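Local coordinates for protein putative phosphoribosyltransferase (Neisseria gonorrhoeae, PDB 5VOG) that is a putative phosphoribosyltransferase, probably acting as a glycosyltransferase, and binds the nucleotide guanosine-5',3'-tetraphosphate (ppGpp), at residues 132-137 and 162-167; 12-17 and 175-180; 106-111 and 139-144; 39-44 and 102-107. One frame throughout, in Å; residues are numbered along the deposited sequence.

Interaction 1 (132-137 and 162-167). With G4P (guanosine-5',3'-tetraphosphate), chain D.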
# COMPACT_ATOMS: atom_id res chain seq x y z
N ALA A 132 4.36 -5.97 -13.16
CA ALA A 132 4.73 -7.04 -12.25
C ALA A 132 3.51 -7.39 -11.41
O ALA A 132 2.92 -6.51 -10.78
CB ALA A 132 5.89 -6.61 -11.33
N VAL A 133 3.13 -8.67 -11.40
CA VAL A 133 2.00 -9.13 -10.60
C VAL A 133 2.47 -10.24 -9.69
O VAL A 133 3.35 -11.04 -10.04
CB VAL A 133 0.81 -9.59 -11.46
CG1 VAL A 133 0.15 -8.42 -12.13
CG2 VAL A 133 1.25 -10.62 -12.50
N LEU A 134 1.90 -10.29 -8.49
CA LEU A 134 2.26 -11.32 -7.53
C LEU A 134 1.85 -12.70 -8.04
O LEU A 134 2.68 -13.63 -8.10
CB LEU A 134 1.62 -11.01 -6.18
CG LEU A 134 1.57 -12.09 -5.09
CD1 LEU A 134 2.96 -12.51 -4.65
CD2 LEU A 134 0.77 -11.57 -3.90
N HIS A 135 0.59 -12.86 -8.43
CA HIS A 135 0.02 -14.14 -8.84
C HIS A 135 -0.58 -14.03 -10.23
O HIS A 135 -1.40 -13.14 -10.48
CB HIS A 135 -1.07 -14.57 -7.86
CG HIS A 135 -0.57 -14.87 -6.50
ND1 HIS A 135 -1.20 -14.42 -5.35
CD2 HIS A 135 0.50 -15.59 -6.08
CE1 HIS A 135 -0.53 -14.85 -4.30
NE2 HIS A 135 0.50 -15.57 -4.71
N GLU A 136 -0.18 -14.95 -11.11
CA GLU A 136 -0.72 -15.04 -12.46
C GLU A 136 -1.58 -16.30 -12.56
O GLU A 136 -1.06 -17.41 -12.54
CB GLU A 136 0.41 -15.08 -13.49
CG GLU A 136 -0.10 -15.31 -14.91
CD GLU A 136 1.03 -15.47 -15.91
OE1 GLU A 136 2.22 -15.46 -15.52
OE2 GLU A 136 0.71 -15.60 -17.11
N LYS A 137 -2.89 -16.12 -12.69
CA LYS A 137 -3.79 -17.25 -12.86
C LYS A 137 -3.80 -17.72 -14.31
O LYS A 137 -3.92 -16.90 -15.23
CB LYS A 137 -5.20 -16.91 -12.43
CG LYS A 137 -5.38 -16.67 -10.96
CD LYS A 137 -6.86 -16.44 -10.74
CE LYS A 137 -7.22 -16.27 -9.32
NZ LYS A 137 -8.70 -16.13 -9.23
N ILE A 162 -7.84 -17.38 -4.70
CA ILE A 162 -6.74 -17.11 -3.78
C ILE A 162 -7.27 -16.31 -2.61
O ILE A 162 -7.89 -15.25 -2.79
CB ILE A 162 -5.61 -16.35 -4.50
CG1 ILE A 162 -5.06 -17.18 -5.66
CG2 ILE A 162 -4.51 -15.98 -3.51
CD1 ILE A 162 -4.17 -16.38 -6.61
N ASN A 163 -7.02 -16.80 -1.40
CA ASN A 163 -7.38 -16.09 -0.18
C ASN A 163 -6.14 -15.41 0.38
O ASN A 163 -5.19 -16.09 0.79
CB ASN A 163 -8.00 -17.05 0.83
CG ASN A 163 -9.28 -17.65 0.33
OD1 ASN A 163 -10.33 -17.02 0.40
ND2 ASN A 163 -9.20 -18.85 -0.24
N TYR A 164 -6.14 -14.06 0.38
CA TYR A 164 -5.01 -13.26 0.81
C TYR A 164 -5.06 -13.02 2.31
O TYR A 164 -6.14 -12.87 2.89
CB TYR A 164 -4.99 -11.91 0.08
CG TYR A 164 -4.62 -12.11 -1.37
CD1 TYR A 164 -3.31 -12.37 -1.73
CD2 TYR A 164 -5.59 -12.09 -2.37
CE1 TYR A 164 -2.96 -12.59 -3.05
CE2 TYR A 164 -5.25 -12.31 -3.70
CZ TYR A 164 -3.93 -12.57 -4.03
OH TYR A 164 -3.58 -12.80 -5.34
N PRO A 165 -3.89 -12.98 2.96
CA PRO A 165 -3.88 -12.76 4.41
C PRO A 165 -4.42 -11.39 4.80
O PRO A 165 -4.93 -11.23 5.92
CB PRO A 165 -2.39 -12.91 4.77
CG PRO A 165 -1.65 -12.56 3.51
CD PRO A 165 -2.53 -13.05 2.38
N TRP A 166 -4.33 -10.41 3.92
CA TRP A 166 -4.84 -9.08 4.21
C TRP A 166 -6.36 -8.99 4.08
O TRP A 166 -6.92 -7.90 4.24
CB TRP A 166 -4.16 -8.05 3.32
CG TRP A 166 -4.07 -8.36 1.83
CD1 TRP A 166 -5.08 -8.24 0.91
CD2 TRP A 166 -2.90 -8.77 1.10
NE1 TRP A 166 -4.60 -8.56 -0.35
CE2 TRP A 166 -3.27 -8.89 -0.25
CE3 TRP A 166 -1.58 -9.05 1.47
CZ2 TRP A 166 -2.36 -9.26 -1.25
CZ3 TRP A 166 -0.68 -9.43 0.48
CH2 TRP A 166 -1.08 -9.54 -0.86
N ASP A 167 -7.03 -10.12 3.82
CA ASP A 167 -8.48 -10.23 3.92
C ASP A 167 -8.92 -11.12 5.08
O ASP A 167 -10.11 -11.42 5.20
CB ASP A 167 -9.07 -10.77 2.62
CG ASP A 167 -9.00 -9.79 1.48
OD1 ASP A 167 -9.23 -8.58 1.71
OD2 ASP A 167 -8.70 -10.23 0.34
PB G4P D . -6.45 -8.01 -13.47
O1B G4P D . -6.66 -7.04 -14.52
O2B G4P D . -6.40 -9.48 -13.92
O3B G4P D . -5.16 -7.66 -12.65
O3A G4P D . -7.59 -7.89 -12.35
PA G4P D . -9.17 -8.00 -12.46
O1A G4P D . -9.75 -6.80 -13.10
O2A G4P D . -9.54 -9.31 -13.12
O5' G4P D . -9.54 -8.13 -10.90
C5' G4P D . -10.83 -7.73 -10.37
C4' G4P D . -10.83 -8.01 -8.89
O4' G4P D . -10.87 -9.43 -8.65
C3' G4P D . -9.60 -7.49 -8.14
O3' G4P D . -10.05 -6.58 -7.11
C2' G4P D . -8.94 -8.73 -7.53
O2' G4P D . -8.39 -8.51 -6.23
C1' G4P D . -10.11 -9.71 -7.50
N9 G4P D . -9.66 -11.10 -7.60
C8 G4P D . -9.46 -11.82 -8.75
N7 G4P D . -9.04 -13.04 -8.52
C5 G4P D . -8.95 -13.13 -7.14
C6 G4P D . -8.57 -14.20 -6.28
O6 G4P D . -8.22 -15.34 -6.60
N1 G4P D . -8.65 -13.86 -4.94
C2 G4P D . -9.04 -12.63 -4.47
N2 G4P D . -9.08 -12.48 -3.14
N3 G4P D . -9.40 -11.62 -5.25
C4 G4P D . -9.33 -11.93 -6.56
PC G4P D . -10.35 -5.05 -7.39
O1C G4P D . -11.72 -4.88 -7.95
O2C G4P D . -9.23 -4.59 -8.27
O3C G4P D . -10.21 -4.35 -5.96
PD G4P D . -8.99 -4.10 -4.97
O1D G4P D . -7.75 -4.31 -5.77
O2D G4P D . -9.15 -2.64 -4.49
O3D G4P D . -9.19 -5.06 -3.83
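His135 and Tyr164 meet in the guanine pocket of a type I phosphoribosyltransferase-like fold, the imidazole reaching from strand 135-137 to Tyr164, the residue just after strand 161-163. From its base outward, His135 CB rests 3.8 Å from Ile162 CD1, and CG, set beside the backbone N (chi1 -65°), stays near the same methyl and directs the imidazole to Tyr164. ND1 then makes a nearly straight hydrogen bond to Tyr164 OH (2.9 Å, 178°), either group being a possible donor. CE1 reaches the edge of the phenol at Tyr164 CE1, 3.5 Å away; the rings meet rim to rim, their planes 26° apart. Leu134 CG lies over the centre of one imidazole face, while Leu134 CD2 reaches Tyr164 CE1 and the edge of the Trp166 indole. Both segments read the base of ppGpp. Extended Lys137 sends NZ to O6 and N7, and the backbone of Ile162 gives N to O6 and takes N1 and N2 on its O, the bond from G4P N1 to Ile162 O being 2.7 Å.

Interaction 2 (12-17 and 175-180)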
# COMPACT_ATOMS: atom_id res chain seq x y z
N LYS A 12 -9.59 -23.79 -3.76
CA LYS A 12 -9.20 -22.59 -3.03
C LYS A 12 -7.83 -22.79 -2.41
O LYS A 12 -7.45 -23.92 -2.08
CB LYS A 12 -10.25 -22.24 -1.96
CG LYS A 12 -11.64 -22.04 -2.53
CD LYS A 12 -12.71 -21.96 -1.46
CE LYS A 12 -12.62 -20.68 -0.67
NZ LYS A 12 -13.77 -20.55 0.27
N ILE A 13 -7.10 -21.70 -2.25
CA ILE A 13 -5.78 -21.73 -1.64
C ILE A 13 -5.64 -20.51 -0.74
O ILE A 13 -6.20 -19.44 -1.02
CB ILE A 13 -4.66 -21.83 -2.71
CG1 ILE A 13 -3.30 -22.06 -2.06
CG2 ILE A 13 -4.64 -20.59 -3.59
CD1 ILE A 13 -2.29 -22.75 -2.97
N TRP A 14 -4.93 -20.69 0.37
CA TRP A 14 -4.61 -19.62 1.31
C TRP A 14 -3.10 -19.45 1.38
O TRP A 14 -2.36 -20.44 1.45
CB TRP A 14 -5.14 -19.94 2.72
CG TRP A 14 -6.64 -19.92 2.87
CD1 TRP A 14 -7.38 -18.98 3.53
CD2 TRP A 14 -7.59 -20.88 2.37
NE1 TRP A 14 -8.72 -19.29 3.46
CE2 TRP A 14 -8.87 -20.45 2.76
CE3 TRP A 14 -7.47 -22.07 1.63
CZ2 TRP A 14 -10.03 -21.16 2.43
CZ3 TRP A 14 -8.62 -22.76 1.30
CH2 TRP A 14 -9.88 -22.31 1.71
N TYR A 15 -2.64 -18.20 1.38
CA TYR A 15 -1.23 -17.88 1.47
C TYR A 15 -0.97 -17.03 2.70
O TYR A 15 -1.72 -16.08 2.96
CB TYR A 15 -0.73 -17.12 0.22
CG TYR A 15 -0.74 -17.90 -1.07
CD1 TYR A 15 0.02 -19.06 -1.23
CD2 TYR A 15 -1.49 -17.46 -2.15
CE1 TYR A 15 0.01 -19.75 -2.42
CE2 TYR A 15 -1.50 -18.14 -3.35
CZ TYR A 15 -0.76 -19.29 -3.48
OH TYR A 15 -0.77 -19.96 -4.69
N THR A 16 0.09 -17.34 3.43
CA THR A 16 0.48 -16.50 4.55
C THR A 16 1.16 -15.23 4.05
O THR A 16 1.60 -15.15 2.90
CB THR A 16 1.42 -17.25 5.51
OG1 THR A 16 2.68 -17.48 4.86
CG2 THR A 16 0.82 -18.59 5.94
N TYR A 17 1.26 -14.23 4.93
CA TYR A 17 2.05 -13.05 4.59
C TYR A 17 3.47 -13.44 4.20
O TYR A 17 4.01 -12.92 3.22
CB TYR A 17 2.10 -12.07 5.77
CG TYR A 17 0.87 -11.21 5.96
CD1 TYR A 17 0.57 -10.18 5.07
CD2 TYR A 17 0.04 -11.38 7.07
CE1 TYR A 17 -0.55 -9.38 5.25
CE2 TYR A 17 -1.07 -10.57 7.27
CZ TYR A 17 -1.37 -9.58 6.36
OH TYR A 17 -2.48 -8.77 6.55
N ASN A 175 -4.05 -18.81 8.64
CA ASN A 175 -2.78 -19.53 8.57
C ASN A 175 -3.00 -21.04 8.66
O ASN A 175 -2.28 -21.81 8.01
CB ASN A 175 -1.84 -19.07 9.68
CG ASN A 175 -1.28 -17.68 9.44
OD1 ASN A 175 -1.24 -17.19 8.30
ND2 ASN A 175 -0.83 -17.04 10.51
N ARG A 176 -3.99 -21.47 9.45
CA ARG A 176 -4.30 -22.89 9.52
C ARG A 176 -4.70 -23.43 8.15
O ARG A 176 -4.24 -24.50 7.73
CB ARG A 176 -5.41 -23.13 10.54
CG ARG A 176 -5.73 -24.61 10.76
CD ARG A 176 -6.98 -24.83 11.61
NE ARG A 176 -8.20 -24.45 10.90
CZ ARG A 176 -8.82 -25.22 10.01
NH1 ARG A 176 -8.34 -26.42 9.73
NH2 ARG A 176 -9.92 -24.79 9.41
N LEU A 177 -5.55 -22.69 7.43
CA LEU A 177 -5.97 -23.13 6.11
C LEU A 177 -4.83 -23.08 5.10
O LEU A 177 -4.80 -23.89 4.17
CB LEU A 177 -7.16 -22.29 5.64
CG LEU A 177 -8.48 -22.53 6.39
CD1 LEU A 177 -9.48 -21.40 6.18
CD2 LEU A 177 -9.08 -23.87 5.99
N ALA A 178 -3.88 -22.16 5.27
CA ALA A 178 -2.73 -22.11 4.38
C ALA A 178 -1.84 -23.33 4.57
O ALA A 178 -1.37 -23.93 3.59
CB ALA A 178 -1.94 -20.82 4.61
N GLU A 179 -1.59 -23.72 5.82
CA GLU A 179 -0.77 -24.89 6.09
C GLU A 179 -1.50 -26.17 5.69
O GLU A 179 -0.88 -27.12 5.19
CB GLU A 179 -0.38 -24.94 7.56
N ALA A 180 -2.81 -26.21 5.90
CA ALA A 180 -3.61 -27.37 5.51
C ALA A 180 -3.72 -27.53 4.00
O ALA A 180 -4.35 -28.50 3.55
CB ALA A 180 -5.01 -27.27 6.13
O HOH W 1 -4.18 -23.44 1.33
O HOH W 2 -0.62 -22.50 0.96
O HOH W 3 0.17 -14.94 7.66
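The indole of Trp14 carries Leu177 on one face. Leu177 CB sits over the five-membered ring, 3.6 Å from its centroid and 12° off the normal, a CH-pi contact. Leu177 CD1 lies over the same face, 3.5 Å from Trp14 NE1, while the ring of His174 meets the indole at a steep angle. Here the C-terminal helix 171-179 packs against strand 12-14, a member of the small two-stranded parallel sheet completed by strand 161-163. With Trp14 CG beside the backbone N (chi1 -69°) the indole lies against Leu177; CB itself packs on Ala178. That alanine is the close point of the joint: its CB comes within 3.2 Å of Trp14 O, and its CA adds a CH...O contact to the same oxygen. Further along, the methyl CG2 of Thr16 touches Ala178 CB and Asn175 OD1, whereas Thr16 OG1 caps the N terminus of helix 17-33 through Asp19 N. Asn175 ND2 turns to Asp18 OD2 of the second subunit, so the joint borders the dimer interface. Direct polar bonds between the segments give way to waters. Water 1 joins Trp14 N to Leu177 O, water 2 joins Trp14 O to Ala178 O, and water 3 accepts from Tyr17 N at 3.0 Å and donates to Asn175 OD1 at 2.7 Å.

Interaction 3 (106-111 and 139-144). With G4P (guanosine-5',3'-tetraphosphate), chain D.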
# COMPACT_ATOMS: atom_id res chain seq x y z
N GLU A 106 -1.68 -7.28 -7.46
CA GLU A 106 -1.55 -8.56 -6.75
C GLU A 106 -1.94 -9.77 -7.60
O GLU A 106 -1.30 -10.82 -7.49
CB GLU A 106 -2.33 -8.55 -5.42
CG GLU A 106 -3.74 -9.15 -5.41
CD GLU A 106 -4.81 -8.22 -5.98
OE1 GLU A 106 -4.52 -7.51 -6.96
OE2 GLU A 106 -5.94 -8.20 -5.45
N VAL A 107 -2.97 -9.67 -8.45
CA VAL A 107 -3.45 -10.85 -9.16
C VAL A 107 -3.77 -10.50 -10.61
O VAL A 107 -4.36 -9.45 -10.89
CB VAL A 107 -4.65 -11.53 -8.47
CG1 VAL A 107 -5.92 -10.67 -8.50
CG2 VAL A 107 -4.92 -12.90 -9.09
N ASP A 108 -3.33 -11.37 -11.52
CA ASP A 108 -3.68 -11.37 -12.93
C ASP A 108 -4.77 -12.43 -13.08
O ASP A 108 -4.49 -13.63 -13.14
CB ASP A 108 -2.43 -11.68 -13.76
CG ASP A 108 -2.71 -11.79 -15.25
OD1 ASP A 108 -3.87 -11.96 -15.66
OD2 ASP A 108 -1.72 -11.73 -16.00
N ASP A 109 -6.02 -11.97 -13.11
CA ASP A 109 -7.18 -12.84 -13.19
C ASP A 109 -7.83 -12.70 -14.57
O ASP A 109 -7.70 -13.60 -15.40
CB ASP A 109 -8.18 -12.51 -12.07
CG ASP A 109 -9.34 -13.48 -12.02
OD1 ASP A 109 -9.10 -14.69 -11.89
OD2 ASP A 109 -10.50 -13.02 -12.09
N SER A 110 -8.52 -11.59 -14.84
CA SER A 110 -9.14 -11.37 -16.14
C SER A 110 -8.33 -10.46 -17.05
O SER A 110 -8.60 -10.42 -18.26
CB SER A 110 -10.53 -10.75 -15.97
OG SER A 110 -10.43 -9.37 -15.61
N ARG A 111 -7.37 -9.71 -16.51
CA ARG A 111 -6.58 -8.68 -17.18
C ARG A 111 -7.39 -7.46 -17.60
O ARG A 111 -6.85 -6.58 -18.29
CB ARG A 111 -5.83 -9.21 -18.40
CG ARG A 111 -4.62 -9.97 -18.02
CD ARG A 111 -3.89 -10.60 -19.20
NE ARG A 111 -2.84 -11.42 -18.65
CZ ARG A 111 -2.12 -12.29 -19.34
NH1 ARG A 111 -2.33 -12.47 -20.64
NH2 ARG A 111 -1.18 -12.99 -18.71
N LYS A 139 -5.70 -19.04 -17.10
CA LYS A 139 -7.11 -19.04 -17.45
C LYS A 139 -7.29 -18.13 -18.65
O LYS A 139 -6.36 -17.41 -19.05
CB LYS A 139 -7.99 -18.58 -16.28
CG LYS A 139 -7.67 -17.18 -15.77
CD LYS A 139 -8.37 -16.88 -14.44
CE LYS A 139 -9.87 -16.76 -14.61
NZ LYS A 139 -10.58 -16.64 -13.30
N ALA A 140 -8.48 -18.17 -19.24
CA ALA A 140 -8.78 -17.25 -20.33
C ALA A 140 -8.81 -15.82 -19.81
O ALA A 140 -9.13 -15.56 -18.64
CB ALA A 140 -10.12 -17.59 -20.98
N LYS A 141 -8.45 -14.89 -20.68
CA LYS A 141 -8.27 -13.49 -20.32
C LYS A 141 -9.18 -12.63 -21.18
O LYS A 141 -9.18 -12.74 -22.41
CB LYS A 141 -6.81 -13.07 -20.49
CG LYS A 141 -5.82 -13.95 -19.72
CD LYS A 141 -5.96 -13.78 -18.20
CE LYS A 141 -4.97 -14.66 -17.46
NZ LYS A 141 -5.00 -14.39 -15.98
N ALA A 142 -9.96 -11.77 -20.53
CA ALA A 142 -10.75 -10.81 -21.28
C ALA A 142 -9.91 -9.61 -21.71
O ALA A 142 -10.12 -9.06 -22.80
CB ALA A 142 -11.96 -10.36 -20.47
N GLY A 143 -8.94 -9.21 -20.87
CA GLY A 143 -8.06 -8.13 -21.22
C GLY A 143 -6.79 -8.60 -21.92
O GLY A 143 -6.40 -9.76 -21.81
N LYS A 144 -6.16 -7.67 -22.63
CA LYS A 144 -4.93 -7.93 -23.37
C LYS A 144 -3.84 -6.96 -22.93
O LYS A 144 -4.11 -5.77 -22.70
CB LYS A 144 -5.16 -7.78 -24.89
PB G4P D . -6.45 -8.01 -13.47
O1B G4P D . -6.66 -7.04 -14.52
O2B G4P D . -6.40 -9.48 -13.92
O3B G4P D . -5.16 -7.66 -12.65
O3A G4P D . -7.59 -7.89 -12.35
PA G4P D . -9.17 -8.00 -12.46
O1A G4P D . -9.75 -6.80 -13.10
O2A G4P D . -9.54 -9.31 -13.12
O5' G4P D . -9.54 -8.13 -10.90
C5' G4P D . -10.83 -7.73 -10.37
C4' G4P D . -10.83 -8.01 -8.89
O4' G4P D . -10.87 -9.43 -8.65
C3' G4P D . -9.60 -7.49 -8.14
O3' G4P D . -10.05 -6.58 -7.11
C2' G4P D . -8.94 -8.73 -7.53
O2' G4P D . -8.39 -8.51 -6.23
C1' G4P D . -10.11 -9.71 -7.50
N9 G4P D . -9.66 -11.10 -7.60
C8 G4P D . -9.46 -11.82 -8.75
N7 G4P D . -9.04 -13.04 -8.52
C5 G4P D . -8.95 -13.13 -7.14
C6 G4P D . -8.57 -14.20 -6.28
O6 G4P D . -8.22 -15.34 -6.60
N1 G4P D . -8.65 -13.86 -4.94
C2 G4P D . -9.04 -12.63 -4.47
N2 G4P D . -9.08 -12.48 -3.14
N3 G4P D . -9.40 -11.62 -5.25
C4 G4P D . -9.33 -11.93 -6.56
PC G4P D . -10.35 -5.05 -7.39
O1C G4P D . -11.72 -4.88 -7.95
O2C G4P D . -9.23 -4.59 -8.27
O3C G4P D . -10.21 -4.35 -5.96
PD G4P D . -8.99 -4.10 -4.97
O1D G4P D . -7.75 -4.31 -5.77
O2D G4P D . -9.15 -2.64 -4.49
O3D G4P D . -9.19 -5.06 -3.83
O HOH W 4 -4.46 -11.60 -22.54
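Lys141, bent at chi2 (-68°) and extended beyond, brings NZ to three oxygens: Asp108 OD1 in a 2.7 Å salt bridge reached from above the carboxylate plane, the backbone Asp109 O at 2.9 Å, and Lys137 O. The other carboxylate oxygen, Asp108 OD2, takes both NE and NH2 of Arg111, side-on and in the guanidinium plane, plus Tyr151 OH, while Lys141 CE lies over one guanidinium face. Lys139 NZ bridges to Asp109 OD1 (2.8 Å), an oxygen that also serves Lys137 NZ, and to Asp159. Ser110 O is held by Gly143 N at 2.9 Å, nearly straight, and weakly by Ala142 N. These contacts lie behind a turn consistent with the PRPP-binding loop of type I phosphoribosyltransferases, which here holds the 5'-diphosphate of ppGpp: Asp109 N and Arg111 N bind O2B, and Ser110 N and OG bind O2A, with Ser110 OG 2.6 Å from G4P O2A. The loop 139-144, which follows strand 135-137, thus lies against the turn between strand 107-108 and helix 112-121.

Interaction 4 (39-44 and 102-107). With G4P (guanosine-5',3'-tetraphosphate), chain D.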
# COMPACT_ATOMS: atom_id res chain seq x y z
N ASP A 39 12.71 2.98 -12.41
CA ASP A 39 12.94 4.18 -11.63
C ASP A 39 11.87 4.41 -10.58
O ASP A 39 12.12 5.12 -9.59
CB ASP A 39 13.03 5.39 -12.56
CG ASP A 39 14.15 5.25 -13.57
OD1 ASP A 39 15.32 5.20 -13.14
OD2 ASP A 39 13.86 5.16 -14.79
N ALA A 40 10.69 3.82 -10.76
CA ALA A 40 9.59 3.96 -9.81
C ALA A 40 8.59 2.86 -10.08
O ALA A 40 8.55 2.28 -11.18
CB ALA A 40 8.92 5.33 -9.94
N MET A 41 7.78 2.55 -9.07
CA MET A 41 6.63 1.68 -9.18
C MET A 41 5.36 2.52 -9.25
O MET A 41 5.30 3.62 -8.69
CB MET A 41 6.53 0.72 -7.99
CG MET A 41 7.53 -0.42 -8.03
SD MET A 41 7.42 -1.47 -6.56
CE MET A 41 8.62 -0.68 -5.48
N ILE A 42 4.36 2.00 -9.94
CA ILE A 42 3.00 2.54 -9.88
C ILE A 42 2.12 1.40 -9.37
O ILE A 42 1.80 0.47 -10.12
CB ILE A 42 2.51 3.08 -11.22
CG1 ILE A 42 3.45 4.18 -11.72
CG2 ILE A 42 1.07 3.58 -11.10
CD1 ILE A 42 3.15 4.64 -13.14
N ALA A 43 1.76 1.45 -8.09
CA ALA A 43 0.92 0.42 -7.49
C ALA A 43 -0.54 0.70 -7.82
O ALA A 43 -1.00 1.84 -7.72
CB ALA A 43 1.10 0.39 -5.97
N ILE A 44 -1.27 -0.34 -8.20
CA ILE A 44 -2.71 -0.22 -8.41
C ILE A 44 -3.41 -0.64 -7.12
O ILE A 44 -3.47 -1.83 -6.81
CB ILE A 44 -3.19 -1.08 -9.60
CG1 ILE A 44 -2.40 -0.75 -10.87
CG2 ILE A 44 -4.68 -0.87 -9.82
CD1 ILE A 44 -2.64 -1.76 -12.00
N LEU A 102 7.28 0.69 -13.27
CA LEU A 102 6.85 -0.69 -13.08
C LEU A 102 5.47 -0.68 -12.43
O LEU A 102 5.34 -0.30 -11.26
CB LEU A 102 7.84 -1.47 -12.22
CG LEU A 102 7.51 -2.95 -12.00
CD1 LEU A 102 7.64 -3.71 -13.32
CD2 LEU A 102 8.38 -3.55 -10.91
N VAL A 103 4.45 -1.09 -13.18
CA VAL A 103 3.09 -1.19 -12.65
C VAL A 103 3.00 -2.46 -11.82
O VAL A 103 3.45 -3.52 -12.26
CB VAL A 103 2.08 -1.19 -13.81
CG1 VAL A 103 0.66 -1.35 -13.31
CG2 VAL A 103 2.24 0.08 -14.67
N VAL A 104 2.42 -2.38 -10.61
CA VAL A 104 2.39 -3.50 -9.67
C VAL A 104 0.95 -3.80 -9.26
O VAL A 104 0.21 -2.89 -8.88
CB VAL A 104 3.25 -3.21 -8.42
CG1 VAL A 104 3.14 -4.37 -7.42
CG2 VAL A 104 4.70 -2.93 -8.79
N ASP A 105 0.56 -5.07 -9.32
CA ASP A 105 -0.75 -5.48 -8.82
C ASP A 105 -0.63 -6.86 -8.19
O ASP A 105 0.39 -7.53 -8.32
CB ASP A 105 -1.81 -5.45 -9.93
CG ASP A 105 -3.17 -5.00 -9.42
OD1 ASP A 105 -3.44 -5.16 -8.22
OD2 ASP A 105 -3.97 -4.48 -10.23
N GLU A 106 -1.68 -7.28 -7.46
CA GLU A 106 -1.55 -8.56 -6.75
C GLU A 106 -1.94 -9.77 -7.60
O GLU A 106 -1.30 -10.82 -7.49
CB GLU A 106 -2.33 -8.55 -5.42
CG GLU A 106 -3.74 -9.15 -5.41
CD GLU A 106 -4.81 -8.22 -5.98
OE1 GLU A 106 -4.52 -7.51 -6.96
OE2 GLU A 106 -5.94 -8.20 -5.45
N VAL A 107 -2.97 -9.67 -8.45
CA VAL A 107 -3.45 -10.85 -9.16
C VAL A 107 -3.77 -10.50 -10.61
O VAL A 107 -4.36 -9.45 -10.89
CB VAL A 107 -4.65 -11.53 -8.47
CG1 VAL A 107 -5.92 -10.67 -8.50
CG2 VAL A 107 -4.92 -12.90 -9.09
PB G4P D . -6.45 -8.01 -13.47
O1B G4P D . -6.66 -7.04 -14.52
O2B G4P D . -6.40 -9.48 -13.92
O3B G4P D . -5.16 -7.66 -12.65
O3A G4P D . -7.59 -7.89 -12.35
PA G4P D . -9.17 -8.00 -12.46
O1A G4P D . -9.75 -6.80 -13.10
O2A G4P D . -9.54 -9.31 -13.12
O5' G4P D . -9.54 -8.13 -10.90
C5' G4P D . -10.83 -7.73 -10.37
C4' G4P D . -10.83 -8.01 -8.89
O4' G4P D . -10.87 -9.43 -8.65
C3' G4P D . -9.60 -7.49 -8.14
O3' G4P D . -10.05 -6.58 -7.11
C2' G4P D . -8.94 -8.73 -7.53
O2' G4P D . -8.39 -8.51 -6.23
C1' G4P D . -10.11 -9.71 -7.50
N9 G4P D . -9.66 -11.10 -7.60
C8 G4P D . -9.46 -11.82 -8.75
N7 G4P D . -9.04 -13.04 -8.52
C5 G4P D . -8.95 -13.13 -7.14
C6 G4P D . -8.57 -14.20 -6.28
O6 G4P D . -8.22 -15.34 -6.60
N1 G4P D . -8.65 -13.86 -4.94
C2 G4P D . -9.04 -12.63 -4.47
N2 G4P D . -9.08 -12.48 -3.14
N3 G4P D . -9.40 -11.62 -5.25
C4 G4P D . -9.33 -11.93 -6.56
PC G4P D . -10.35 -5.05 -7.39
O1C G4P D . -11.72 -4.88 -7.95
O2C G4P D . -9.23 -4.59 -8.27
O3C G4P D . -10.21 -4.35 -5.96
PD G4P D . -8.99 -4.10 -4.97
O1D G4P D . -7.75 -4.31 -5.77
O2D G4P D . -9.15 -2.64 -4.49
O3D G4P D . -9.19 -5.06 -3.83
O HOH W 5 -5.37 -3.78 -7.23
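Asp105 OD1 accepts from two donors: Glu106 N at 2.9 Å, arriving on the anti side of the carboxylate, and water 5, whose other hydrogen goes to Ile44 O. This arrangement sits at the C-terminal end of two neighbouring parallel strands, 40-45 and 101-105, in the central sheet of the alpha/beta phosphoribosyltransferase-like fold. Before it, Ile42 N bonds to Leu102 O at 2.8 Å and Val104 N returns to Ile42 O; Leu102 N to Ala40 O and Ile44 N to Val104 O complete the pairing, and the short segments cross at -32°. Side chains alternate between the faces. Met41, Ala43, Leu102 and Val104 share one, where the Met41 thioether lays SD 3.8 Å from Val104 CG2 and helix 49-59 packs on Met41, Ala43 and Leu102. On the other face helix 112-121 covers Ile42, Ile44 and Val103. Ile44 CG1 lies beside its own backbone N (chi1 -55°), and the extended branch beyond carries CD1 to Val103 CG1 at 3.6 Å and to Asp105 OD2 at 3.5 Å. A bound magnesium ion lies about 4 Å from the Asp105 side chain. At Glu106 the chain turns a corner, and the side chain of this residue bends to reach the ribose: OE2 accepts from G4P O2' at 2.6 Å.

From the N terminus, segment 12-17 opens the longest loop, closed only by the C-terminal helix in interaction 2, and the other three contacts all nest inside it. Interaction 4 closes first, joining 39-44 to 102-107 around helix 49-59 and the strands 63-75 and 78-85. Interaction 3 starts on its last residues, Glu106 and Val107, and runs to 139-144; interaction 1 opens inside that loop at 132 and closes beyond it at 162-167, so the two cross. Ala132 N to Val103 O ties interaction 1 to interaction 4, and Asp108 N to His135 O ties it to interaction 3, while Asn163 N to Ile13 O links interaction 1 to interaction 2 through the small sheet.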